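Local atomic coordinates of ABC sugar transporter, periplasmic sugar binding protein (Legionella pneumophila subsp. pneumophila, PDB entry 3ROT), a protein that probably binds a carbohydrate in the periplasm and hands it to an ABC transporter. Residues S129-Q139 and E188-A199; N112-E121 and G144-I155. All coordinates share one frame; numbering follows the deposited sequence.

Interaction 1: residues S129-Q139 and E188-A199; sequences SAKRALVLNPQ and ETNIIFCLTSQA
Leu134 and Leu136 interlock with Ile191 and Phe193 as neighbouring parallel strands: Leu134 N donates to Ile191 O, Phe193 N to Leu134 O and Leu136 N to Phe193 O, the last 2.9 Å long and almost straight. Where the ladder begins, Arg132 O takes both Asn190 N and Ile191 N. The Asn190 amide extends the pairing by side chain. Its OD1 accepts from Lys131 N (3.0 Å, on a lone pair) and from Arg132 N, while its ND2 reaches Ser129 O from above the carbonyl plane. Chi1 of 55° tucks CG between the backbone N and the carbonyl carbon, turning the amide toward the backbone of Ser129 to Arg132. At the other end Gln139 NE2 donates to Gln198 OE1 at 2.9 Å; that oxygen also receives a bond from Thr196 OG1, which as N-cap accepts from Gln198 N.

Apolar contacts line both faces. Ala133 CB meets the edge of the Phe193 ring at CE2 (3.8 Å), and Val135 CG1 meets Leu195 CD2. On the reverse face Leu136 CD1 lies against Ile192 CG2 (3.8 Å).

Strands 132-137 and 191-194 are the second and third of five in the parallel sheet of one Rossmann-like lobe. Strand 162-167 flanks 132-137 and strand 220-224 flanks 191-194; helix 143-158 covers the Phe193 face, helix 172-185 the Ile192 face.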
loop_
_atom_site.group_PDB
_atom_site.type_symbol
_atom_site.label_atom_id
_atom_site.label_comp_id
_atom_site.label_asym_id
_atom_site.label_seq_id
_atom_site.Cartn_x
_atom_site.Cartn_y
_atom_site.Cartn_z
ATOM N N SER A 129 -31.303 7.949 4.617
ATOM C CA SER A 129 -31.453 8.883 3.508
ATOM C C SER A 129 -30.901 8.336 2.188
ATOM O O SER A 129 -30.838 9.057 1.194
ATOM C CB SER A 129 -30.745 10.197 3.847
ATOM O OG SER A 129 -29.343 9.991 3.990
ATOM N N ALA A 130 -30.501 7.066 2.180
ATOM C CA ALA A 130 -29.944 6.426 0.986
ATOM C C ALA A 130 -30.715 6.726 -0.310
ATOM O O ALA A 130 -31.922 6.489 -0.397
ATOM C CB ALA A 130 -29.866 4.910 1.202
ATOM N N LYS A 131 -29.996 7.231 -1.312
ATOM C CA LYS A 131 -30.569 7.574 -2.614
ATOM C C LYS A 131 -29.943 6.739 -3.729
ATOM O O LYS A 131 -30.644 6.147 -4.548
ATOM C CB LYS A 131 -30.321 9.052 -2.941
ATOM C CG LYS A 131 -30.927 10.045 -1.969
ATOM C CD LYS A 131 -32.445 10.115 -2.105
ATOM C CE LYS A 131 -33.027 11.188 -1.186
ATOM N NZ LYS A 131 -32.482 12.544 -1.491
ATOM N N ARG A 132 -28.612 6.709 -3.750
ATOM C CA ARG A 132 -27.871 5.987 -4.767
ATOM C C ARG A 132 -26.533 5.496 -4.198
ATOM O O ARG A 132 -25.797 6.264 -3.571
ATOM C CB ARG A 132 -27.617 6.918 -5.951
ATOM C CG ARG A 132 -27.002 6.258 -7.170
ATOM C CD ARG A 132 -26.597 7.311 -8.201
ATOM N NE ARG A 132 -26.402 6.734 -9.530
ATOM C CZ ARG A 132 -27.394 6.368 -10.339
ATOM N NH1 ARG A 132 -28.658 6.523 -9.965
ATOM N NH2 ARG A 132 -27.121 5.843 -11.524
ATOM N N ALA A 133 -26.231 4.220 -4.423
ATOM C CA ALA A 133 -24.996 3.619 -3.927
ATOM C C ALA A 133 -24.036 3.251 -5.037
ATOM O O ALA A 133 -24.445 2.883 -6.139
ATOM C CB ALA A 133 -25.302 2.376 -3.106
ATOM N N LEU A 134 -22.749 3.336 -4.726
ATOM C CA LEU A 134 -21.702 2.995 -5.672
ATOM C C LEU A 134 -20.858 1.890 -5.040
ATOM O O LEU A 134 -20.436 2.014 -3.891
ATOM C CB LEU A 134 -20.850 4.228 -5.958
ATOM C CG LEU A 134 -19.676 4.107 -6.926
ATOM C CD1 LEU A 134 -20.184 3.842 -8.342
ATOM C CD2 LEU A 134 -18.849 5.404 -6.873
ATOM N N VAL A 135 -20.646 0.803 -5.779
ATOM C CA VAL A 135 -19.853 -0.323 -5.293
ATOM C C VAL A 135 -18.517 -0.343 -6.015
ATOM O O VAL A 135 -18.466 -0.512 -7.242
ATOM C CB VAL A 135 -20.557 -1.674 -5.539
ATOM C CG1 VAL A 135 -19.656 -2.823 -5.073
ATOM C CG2 VAL A 135 -21.889 -1.707 -4.798
ATOM N N LEU A 136 -17.437 -0.188 -5.251
ATOM C CA LEU A 136 -16.099 -0.147 -5.824
ATOM C C LEU A 136 -15.395 -1.506 -5.781
ATOM O O LEU A 136 -15.108 -2.028 -4.709
ATOM C CB LEU A 136 -15.263 0.906 -5.093
ATOM C CG LEU A 136 -15.938 2.271 -4.868
ATOM C CD1 LEU A 136 -14.925 3.228 -4.257
ATOM C CD2 LEU A 136 -16.464 2.838 -6.186
ATOM N N ASN A 137 -15.129 -2.069 -6.958
ATOM C CA ASN A 137 -14.469 -3.364 -7.064
ATOM C C ASN A 137 -13.026 -3.158 -7.495
ATOM O O ASN A 137 -12.757 -2.654 -8.590
ATOM C CB ASN A 137 -15.176 -4.258 -8.090
ATOM C CG ASN A 137 -14.850 -5.738 -7.902
ATOM O OD1 ASN A 137 -13.731 -6.097 -7.531
ATOM N ND2 ASN A 137 -15.829 -6.602 -8.166
ATOM N N PRO A 138 -12.071 -3.526 -6.631
ATOM C CA PRO A 138 -10.679 -3.335 -7.033
ATOM C C PRO A 138 -10.104 -4.541 -7.758
ATOM O O PRO A 138 -8.991 -4.475 -8.282
ATOM C CB PRO A 138 -9.978 -3.065 -5.708
ATOM C CG PRO A 138 -10.712 -3.959 -4.778
ATOM C CD PRO A 138 -12.169 -3.763 -5.179
ATOM N N GLN A 139 -10.859 -5.638 -7.788
ATOM C CA GLN A 139 -10.379 -6.843 -8.444
ATOM C C GLN A 139 -11.412 -7.671 -9.187
ATOM O O GLN A 139 -11.831 -8.724 -8.702
ATOM C CB GLN A 139 -9.689 -7.767 -7.440
ATOM C CG GLN A 139 -8.426 -7.232 -6.830
ATOM C CD GLN A 139 -7.851 -8.196 -5.812
ATOM O OE1 GLN A 139 -7.479 -9.323 -6.145
ATOM N NE2 GLN A 139 -7.787 -7.762 -4.559
ATOM N N GLU A 188 -25.824 12.888 -6.718
ATOM C CA GLU A 188 -26.747 12.438 -5.676
ATOM C C GLU A 188 -26.248 11.170 -4.967
ATOM O O GLU A 188 -26.769 10.801 -3.914
ATOM C CB GLU A 188 -28.148 12.182 -6.258
ATOM C CG GLU A 188 -28.247 10.978 -7.189
ATOM C CD GLU A 188 -27.781 11.273 -8.605
ATOM O OE1 GLU A 188 -27.012 12.237 -8.799
ATOM O OE2 GLU A 188 -28.180 10.528 -9.528
ATOM N N THR A 189 -25.250 10.505 -5.547
ATOM C CA THR A 189 -24.691 9.294 -4.950
ATOM C C THR A 189 -24.287 9.650 -3.524
ATOM O O THR A 189 -23.444 10.521 -3.327
ATOM C CB THR A 189 -23.431 8.818 -5.714
ATOM O OG1 THR A 189 -23.749 8.622 -7.102
ATOM C CG2 THR A 189 -22.905 7.509 -5.119
ATOM N N ASN A 190 -24.885 8.992 -2.535
ATOM C CA ASN A 190 -24.569 9.289 -1.138
ATOM C C ASN A 190 -24.098 8.097 -0.316
ATOM O O ASN A 190 -23.906 8.200 0.900
ATOM C CB ASN A 190 -25.760 9.971 -0.449
ATOM C CG ASN A 190 -27.053 9.172 -0.554
ATOM O OD1 ASN A 190 -27.110 8.118 -1.191
ATOM N ND2 ASN A 190 -28.105 9.681 0.077
ATOM N N ILE A 191 -23.916 6.962 -0.977
ATOM C CA ILE A 191 -23.428 5.778 -0.299
ATOM C C ILE A 191 -22.360 5.091 -1.128
ATOM O O ILE A 191 -22.531 4.873 -2.331
ATOM C CB ILE A 191 -24.537 4.751 -0.023
ATOM C CG1 ILE A 191 -25.538 5.304 0.988
ATOM C CG2 ILE A 191 -23.919 3.475 0.529
ATOM C CD1 ILE A 191 -26.529 4.258 1.492
ATOM N N ILE A 192 -21.248 4.762 -0.480
ATOM C CA ILE A 192 -20.169 4.062 -1.155
ATOM C C ILE A 192 -19.798 2.799 -0.392
ATOM O O ILE A 192 -19.615 2.817 0.831
ATOM C CB ILE A 192 -18.911 4.935 -1.314
ATOM C CG1 ILE A 192 -19.227 6.161 -2.187
ATOM C CG2 ILE A 192 -17.795 4.113 -1.964
ATOM C CD1 ILE A 192 -18.044 7.084 -2.431
ATOM N N PHE A 193 -19.721 1.698 -1.129
ATOM C CA PHE A 193 -19.350 0.406 -0.575
ATOM C C PHE A 193 -17.994 0.026 -1.162
ATOM O O PHE A 193 -17.870 -0.109 -2.377
ATOM C CB PHE A 193 -20.347 -0.681 -0.994
ATOM C CG PHE A 193 -21.679 -0.603 -0.312
ATOM C CD1 PHE A 193 -21.898 -1.273 0.893
ATOM C CD2 PHE A 193 -22.730 0.101 -0.893
ATOM C CE1 PHE A 193 -23.146 -1.247 1.506
ATOM C CE2 PHE A 193 -23.983 0.130 -0.282
ATOM C CZ PHE A 193 -24.187 -0.546 0.919
ATOM N N CYS A 194 -16.987 -0.152 -0.313
ATOM C CA CYS A 194 -15.660 -0.567 -0.783
ATOM C C CYS A 194 -15.541 -2.060 -0.498
ATOM O O CYS A 194 -15.666 -2.481 0.657
ATOM C CB CYS A 194 -14.557 0.172 -0.042
ATOM S SG CYS A 194 -14.552 1.950 -0.310
ATOM N N LEU A 195 -15.297 -2.850 -1.541
ATOM C CA LEU A 195 -15.194 -4.295 -1.388
ATOM C C LEU A 195 -13.964 -4.747 -0.603
ATOM O O LEU A 195 -13.958 -5.840 -0.051
ATOM C CB LEU A 195 -15.266 -4.982 -2.761
ATOM C CG LEU A 195 -16.610 -4.744 -3.483
ATOM C CD1 LEU A 195 -16.648 -5.474 -4.813
ATOM C CD2 LEU A 195 -17.750 -5.213 -2.594
ATOM N N THR A 196 -12.924 -3.915 -0.565
ATOM C CA THR A 196 -11.721 -4.214 0.230
ATOM C C THR A 196 -11.065 -2.884 0.593
ATOM O O THR A 196 -11.458 -1.831 0.079
ATOM C CB THR A 196 -10.667 -5.059 -0.521
ATOM O OG1 THR A 196 -9.935 -4.217 -1.413
ATOM C CG2 THR A 196 -11.317 -6.189 -1.310
ATOM N N SER A 197 -10.062 -2.928 1.462
ATOM C CA SER A 197 -9.376 -1.709 1.867
ATOM C C SER A 197 -8.589 -1.090 0.707
ATOM O O SER A 197 -8.239 0.092 0.748
ATOM C CB SER A 197 -8.451 -1.994 3.053
ATOM O OG SER A 197 -7.474 -2.958 2.718
ATOM N N GLN A 198 -8.317 -1.870 -0.336
ATOM C CA GLN A 198 -7.582 -1.332 -1.488
ATOM C C GLN A 198 -8.377 -0.233 -2.195
ATOM O O GLN A 198 -7.801 0.658 -2.829
ATOM C CB GLN A 198 -7.268 -2.430 -2.493
ATOM C CG GLN A 198 -6.414 -3.557 -1.953
ATOM C CD GLN A 198 -6.504 -4.779 -2.843
ATOM O OE1 GLN A 198 -7.599 -5.314 -3.081
ATOM N NE2 GLN A 198 -5.364 -5.224 -3.347
ATOM N N ALA A 199 -9.702 -0.323 -2.118
ATOM C CA ALA A 199 -10.555 0.691 -2.721
ATOM C C ALA A 199 -10.684 1.840 -1.723
ATOM O O ALA A 199 -10.656 3.014 -2.099
ATOM C CB ALA A 199 -11.944 0.113 -3.034
#

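Interaction 2: residues N112-E121 and G144-I155; sequences NLLAGKKLGE and GLEKRAYGIKTI
The Asn112 side-chain amide stands at the edge of the Arg148 guanidinium, the two planes 56° apart, while Leu145 CD2 lies against one face of that guanidinium, 3.4 Å above its plane and offset toward the rim. The Tyr150 ring is met at its edge, in plane, by Leu113 CD1, 3.6 Å from Tyr150 CD2; these two side chains run alongside each other and point the same way. Helices 112-126 and 143-158 form a close glycine-mediated helix pair, running in the same general direction on one side of a Rossmann-like lobe. The axes of segments 112-121 and 144-155 come within 6.5 Å and cross at -38°.

Gly116, Gly120 and Gly151, lacking side chains, line the approach. Backbone therefore lies on backbone: Gly116 C is 3.7 Å from Gly151 C, and two CA-H...O contacts join the helices, Gly116 CA to Arg148 O and Lys117 CA to Gly151 O (3.4 Å). Two isoleucines pack beside the glycines. Ile152 CG1 rests 3.3 Å from Gly116 O, and Ile155 lays CG1 beside Lys117 O and CG2 against the Gly120 carbonyl carbon.

Toward strands 220-224 and 241-243 the pair is covered through Leu119, which touches Tyr222 and Met243. The far end of Arg148 has its partner in Leu195, beyond the helix pair.

Lys117 runs extended and bends only at chi4 (-56°), bringing its ammonium to the neighbouring helix. There NZ donates to Thr154 OG1 at 3.0 Å, and the same hydroxyl donates to Gly151 O at 2.7 Å, from above the carbonyl plane, tying the lysine to the backbone of the glycine that Lys117 CA touches.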
loop_
_atom_site.group_PDB
_atom_site.type_symbol
_atom_site.label_atom_id
_atom_site.label_comp_id
_atom_site.label_asym_id
_atom_site.label_seq_id
_atom_site.Cartn_x
_atom_site.Cartn_y
_atom_site.Cartn_z
ATOM N N ASN A 112 -18.782 -14.873 2.047
ATOM C CA ASN A 112 -18.808 -13.623 1.294
ATOM C C ASN A 112 -20.185 -13.102 0.899
ATOM O O ASN A 112 -20.457 -11.916 1.042
ATOM C CB ASN A 112 -17.913 -13.751 0.059
ATOM C CG ASN A 112 -16.453 -13.486 0.375
ATOM O OD1 ASN A 112 -15.560 -14.181 -0.106
ATOM N ND2 ASN A 112 -16.206 -12.461 1.187
ATOM N N LEU A 113 -21.041 -13.984 0.397
ATOM C CA LEU A 113 -22.386 -13.590 -0.002
ATOM C C LEU A 113 -23.127 -13.015 1.187
ATOM O O LEU A 113 -23.643 -11.903 1.126
ATOM C CB LEU A 113 -23.162 -14.791 -0.542
ATOM C CG LEU A 113 -24.603 -14.522 -0.991
ATOM C CD1 LEU A 113 -24.623 -13.492 -2.124
ATOM C CD2 LEU A 113 -25.233 -15.846 -1.443
ATOM N N LEU A 114 -23.171 -13.774 2.274
ATOM C CA LEU A 114 -23.866 -13.326 3.468
ATOM C C LEU A 114 -23.265 -12.039 4.029
ATOM O O LEU A 114 -24.001 -11.150 4.467
ATOM C CB LEU A 114 -23.870 -14.436 4.527
ATOM C CG LEU A 114 -24.538 -14.106 5.866
ATOM C CD1 LEU A 114 -25.967 -13.614 5.630
ATOM C CD2 LEU A 114 -24.527 -15.338 6.765
ATOM N N ALA A 115 -21.936 -11.929 4.010
ATOM C CA ALA A 115 -21.272 -10.722 4.507
ATOM C C ALA A 115 -21.724 -9.506 3.697
ATOM O O ALA A 115 -21.960 -8.435 4.248
ATOM C CB ALA A 115 -19.753 -10.872 4.416
ATOM N N GLY A 116 -21.834 -9.679 2.381
ATOM C CA GLY A 116 -22.280 -8.591 1.527
ATOM C C GLY A 116 -23.696 -8.173 1.885
ATOM O O GLY A 116 -23.989 -6.986 2.044
ATOM N N LYS A 117 -24.584 -9.151 2.024
ATOM C CA LYS A 117 -25.973 -8.857 2.381
ATOM C C LYS A 117 -26.014 -8.097 3.690
ATOM O O LYS A 117 -26.727 -7.108 3.818
ATOM C CB LYS A 117 -26.783 -10.139 2.549
ATOM C CG LYS A 117 -26.942 -10.953 1.290
ATOM C CD LYS A 117 -27.860 -12.143 1.556
ATOM C CE LYS A 117 -28.030 -13.006 0.308
ATOM N NZ LYS A 117 -28.537 -12.213 -0.850
ATOM N N LYS A 118 -25.241 -8.573 4.660
ATOM C CA LYS A 118 -25.175 -7.940 5.967
ATOM C C LYS A 118 -24.657 -6.503 5.893
ATOM O O LYS A 118 -25.144 -5.620 6.605
ATOM C CB LYS A 118 -24.289 -8.770 6.891
ATOM C CG LYS A 118 -23.860 -8.050 8.153
ATOM C CD LYS A 118 -25.008 -7.837 9.122
ATOM C CE LYS A 118 -24.525 -7.064 10.342
ATOM N NZ LYS A 118 -23.294 -7.677 10.939
ATOM N N LEU A 119 -23.673 -6.257 5.036
ATOM C CA LEU A 119 -23.148 -4.904 4.940
ATOM C C LEU A 119 -24.227 -4.027 4.336
ATOM O O LEU A 119 -24.449 -2.913 4.788
ATOM C CB LEU A 119 -21.879 -4.845 4.090
ATOM C CG LEU A 119 -21.196 -3.476 4.167
ATOM C CD1 LEU A 119 -21.010 -3.082 5.639
ATOM C CD2 LEU A 119 -19.858 -3.515 3.431
ATOM N N GLY A 120 -24.896 -4.556 3.318
ATOM C CA GLY A 120 -25.976 -3.829 2.678
ATOM C C GLY A 120 -27.058 -3.447 3.675
ATOM O O GLY A 120 -27.494 -2.308 3.692
ATOM N N GLU A 121 -27.479 -4.388 4.518
ATOM C CA GLU A 121 -28.520 -4.122 5.512
ATOM C C GLU A 121 -28.102 -3.091 6.565
ATOM O O GLU A 121 -28.925 -2.305 7.037
ATOM C CB GLU A 121 -28.931 -5.416 6.225
ATOM C CG GLU A 121 -29.463 -6.500 5.308
ATOM C CD GLU A 121 -29.712 -7.815 6.036
ATOM O OE1 GLU A 121 -28.826 -8.256 6.802
ATOM O OE2 GLU A 121 -30.790 -8.413 5.835
ATOM N N GLY A 144 -14.473 -14.086 -4.681
ATOM C CA GLY A 144 -14.943 -13.748 -3.349
ATOM C C GLY A 144 -15.594 -12.377 -3.386
ATOM O O GLY A 144 -16.686 -12.175 -2.847
ATOM N N LEU A 145 -14.932 -11.425 -4.036
ATOM C CA LEU A 145 -15.483 -10.087 -4.123
ATOM C C LEU A 145 -16.767 -10.054 -4.960
ATOM O O LEU A 145 -17.631 -9.220 -4.721
ATOM C CB LEU A 145 -14.434 -9.119 -4.684
ATOM C CG LEU A 145 -13.107 -9.090 -3.913
ATOM C CD1 LEU A 145 -12.253 -7.934 -4.414
ATOM C CD2 LEU A 145 -13.372 -8.946 -2.416
ATOM N N GLU A 146 -16.903 -10.958 -5.931
ATOM C CA GLU A 146 -18.127 -10.991 -6.743
ATOM C C GLU A 146 -19.299 -11.352 -5.827
ATOM O O GLU A 146 -20.388 -10.785 -5.938
ATOM C CB GLU A 146 -18.024 -12.024 -7.876
ATOM C CG GLU A 146 -16.782 -11.881 -8.734
ATOM C CD GLU A 146 -16.762 -12.817 -9.936
ATOM O OE1 GLU A 146 -17.188 -13.990 -9.805
ATOM O OE2 GLU A 146 -16.296 -12.378 -11.013
ATOM N N LYS A 147 -19.073 -12.293 -4.916
ATOM C CA LYS A 147 -20.118 -12.702 -3.981
ATOM C C LYS A 147 -20.503 -11.542 -3.063
ATOM O O LYS A 147 -21.685 -11.356 -2.756
ATOM C CB LYS A 147 -19.657 -13.898 -3.141
ATOM C CG LYS A 147 -19.523 -15.198 -3.924
ATOM C CD LYS A 147 -20.867 -15.638 -4.470
ATOM C CE LYS A 147 -20.781 -16.996 -5.160
ATOM N NZ LYS A 147 -22.117 -17.439 -5.672
ATOM N N ARG A 148 -19.511 -10.767 -2.627
ATOM C CA ARG A 148 -19.779 -9.609 -1.765
ATOM C C ARG A 148 -20.663 -8.596 -2.473
ATOM O O ARG A 148 -21.674 -8.144 -1.931
ATOM C CB ARG A 148 -18.486 -8.902 -1.367
ATOM C CG ARG A 148 -17.740 -9.581 -0.265
ATOM C CD ARG A 148 -16.421 -8.891 0.015
ATOM N NE ARG A 148 -15.554 -9.827 0.711
ATOM C CZ ARG A 148 -14.363 -9.538 1.209
ATOM N NH1 ARG A 148 -13.862 -8.314 1.097
ATOM N NH2 ARG A 148 -13.681 -10.487 1.820
ATOM N N ALA A 149 -20.252 -8.233 -3.683
ATOM C CA ALA A 149 -20.991 -7.275 -4.492
ATOM C C ALA A 149 -22.422 -7.764 -4.701
ATOM O O ALA A 149 -23.373 -7.000 -4.538
ATOM C CB ALA A 149 -20.304 -7.092 -5.835
ATOM N N TYR A 150 -22.567 -9.037 -5.060
ATOM C CA TYR A 150 -23.887 -9.608 -5.291
ATOM C C TYR A 150 -24.743 -9.498 -4.040
ATOM O O TYR A 150 -25.910 -9.114 -4.107
ATOM C CB TYR A 150 -23.796 -11.078 -5.699
ATOM C CG TYR A 150 -25.133 -11.634 -6.147
ATOM C CD1 TYR A 150 -25.619 -11.392 -7.435
ATOM C CD2 TYR A 150 -25.931 -12.364 -5.271
ATOM C CE1 TYR A 150 -26.871 -11.868 -7.835
ATOM C CE2 TYR A 150 -27.181 -12.840 -5.654
ATOM C CZ TYR A 150 -27.647 -12.591 -6.936
ATOM O OH TYR A 150 -28.888 -13.063 -7.304
ATOM N N GLY A 151 -24.165 -9.853 -2.899
ATOM C CA GLY A 151 -24.905 -9.765 -1.656
ATOM C C GLY A 151 -25.364 -8.347 -1.368
ATOM O O GLY A 151 -26.478 -8.123 -0.903
ATOM N N ILE A 152 -24.506 -7.375 -1.645
ATOM C CA ILE A 152 -24.871 -5.990 -1.393
ATOM C C ILE A 152 -26.012 -5.549 -2.317
ATOM O O ILE A 152 -26.996 -4.961 -1.863
ATOM C CB ILE A 152 -23.638 -5.059 -1.556
ATOM C CG1 ILE A 152 -22.646 -5.328 -0.411
ATOM C CG2 ILE A 152 -24.075 -3.593 -1.566
ATOM C CD1 ILE A 152 -21.273 -4.649 -0.559
ATOM N N LYS A 153 -25.881 -5.866 -3.600
ATOM C CA LYS A 153 -26.885 -5.503 -4.595
ATOM C C LYS A 153 -28.281 -6.070 -4.316
ATOM O O LYS A 153 -29.280 -5.401 -4.567
ATOM C CB LYS A 153 -26.411 -5.946 -5.980
ATOM C CG LYS A 153 -25.129 -5.264 -6.414
ATOM C CD LYS A 153 -24.622 -5.817 -7.725
ATOM C CE LYS A 153 -23.259 -5.242 -8.065
ATOM N NZ LYS A 153 -22.696 -5.873 -9.285
ATOM N N THR A 154 -28.355 -7.294 -3.801
ATOM C CA THR A 154 -29.655 -7.889 -3.501
ATOM C C THR A 154 -30.391 -7.045 -2.462
ATOM O O THR A 154 -31.590 -6.791 -2.596
ATOM C CB THR A 154 -29.527 -9.345 -2.977
ATOM O OG1 THR A 154 -28.725 -9.368 -1.790
ATOM C CG2 THR A 154 -28.893 -10.232 -4.029
ATOM N N ILE A 155 -29.679 -6.594 -1.432
ATOM C CA ILE A 155 -30.312 -5.774 -0.410
ATOM C C ILE A 155 -30.735 -4.436 -1.013
ATOM O O ILE A 155 -31.847 -3.973 -0.788
ATOM C CB ILE A 155 -29.365 -5.516 0.781
ATOM C CG1 ILE A 155 -28.920 -6.852 1.395
ATOM C CG2 ILE A 155 -30.050 -4.625 1.806
ATOM C CD1 ILE A 155 -30.059 -7.814 1.727
#

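In the fold
Interaction 1 joins two neighbouring strands of the sheet and interaction 2 is a helix pair packed on it, in one lobe of the periplasmic binding protein fold; their centres lie 12 Å apart. Along the chain the segments alternate: helix 112-126 leads into strand 132-137, which leads into helix 143-158. The two contacts meet where strand 191-194 ends. Arg148 NH1 lies 2.7 Å from Leu195 O, a probable hydrogen bond, Phe193 CD1 packs on Ile152 CD1 at 3.7 Å, and Thr196 CG2 on Leu145 CD2 at 3.6 Å. Bound glycerol, probably from crystallisation, is hydrogen-bonded to Arg148 NH1, and glycerol also lies about 4 Å from the Thr196 side chain, which may mark a pocket here.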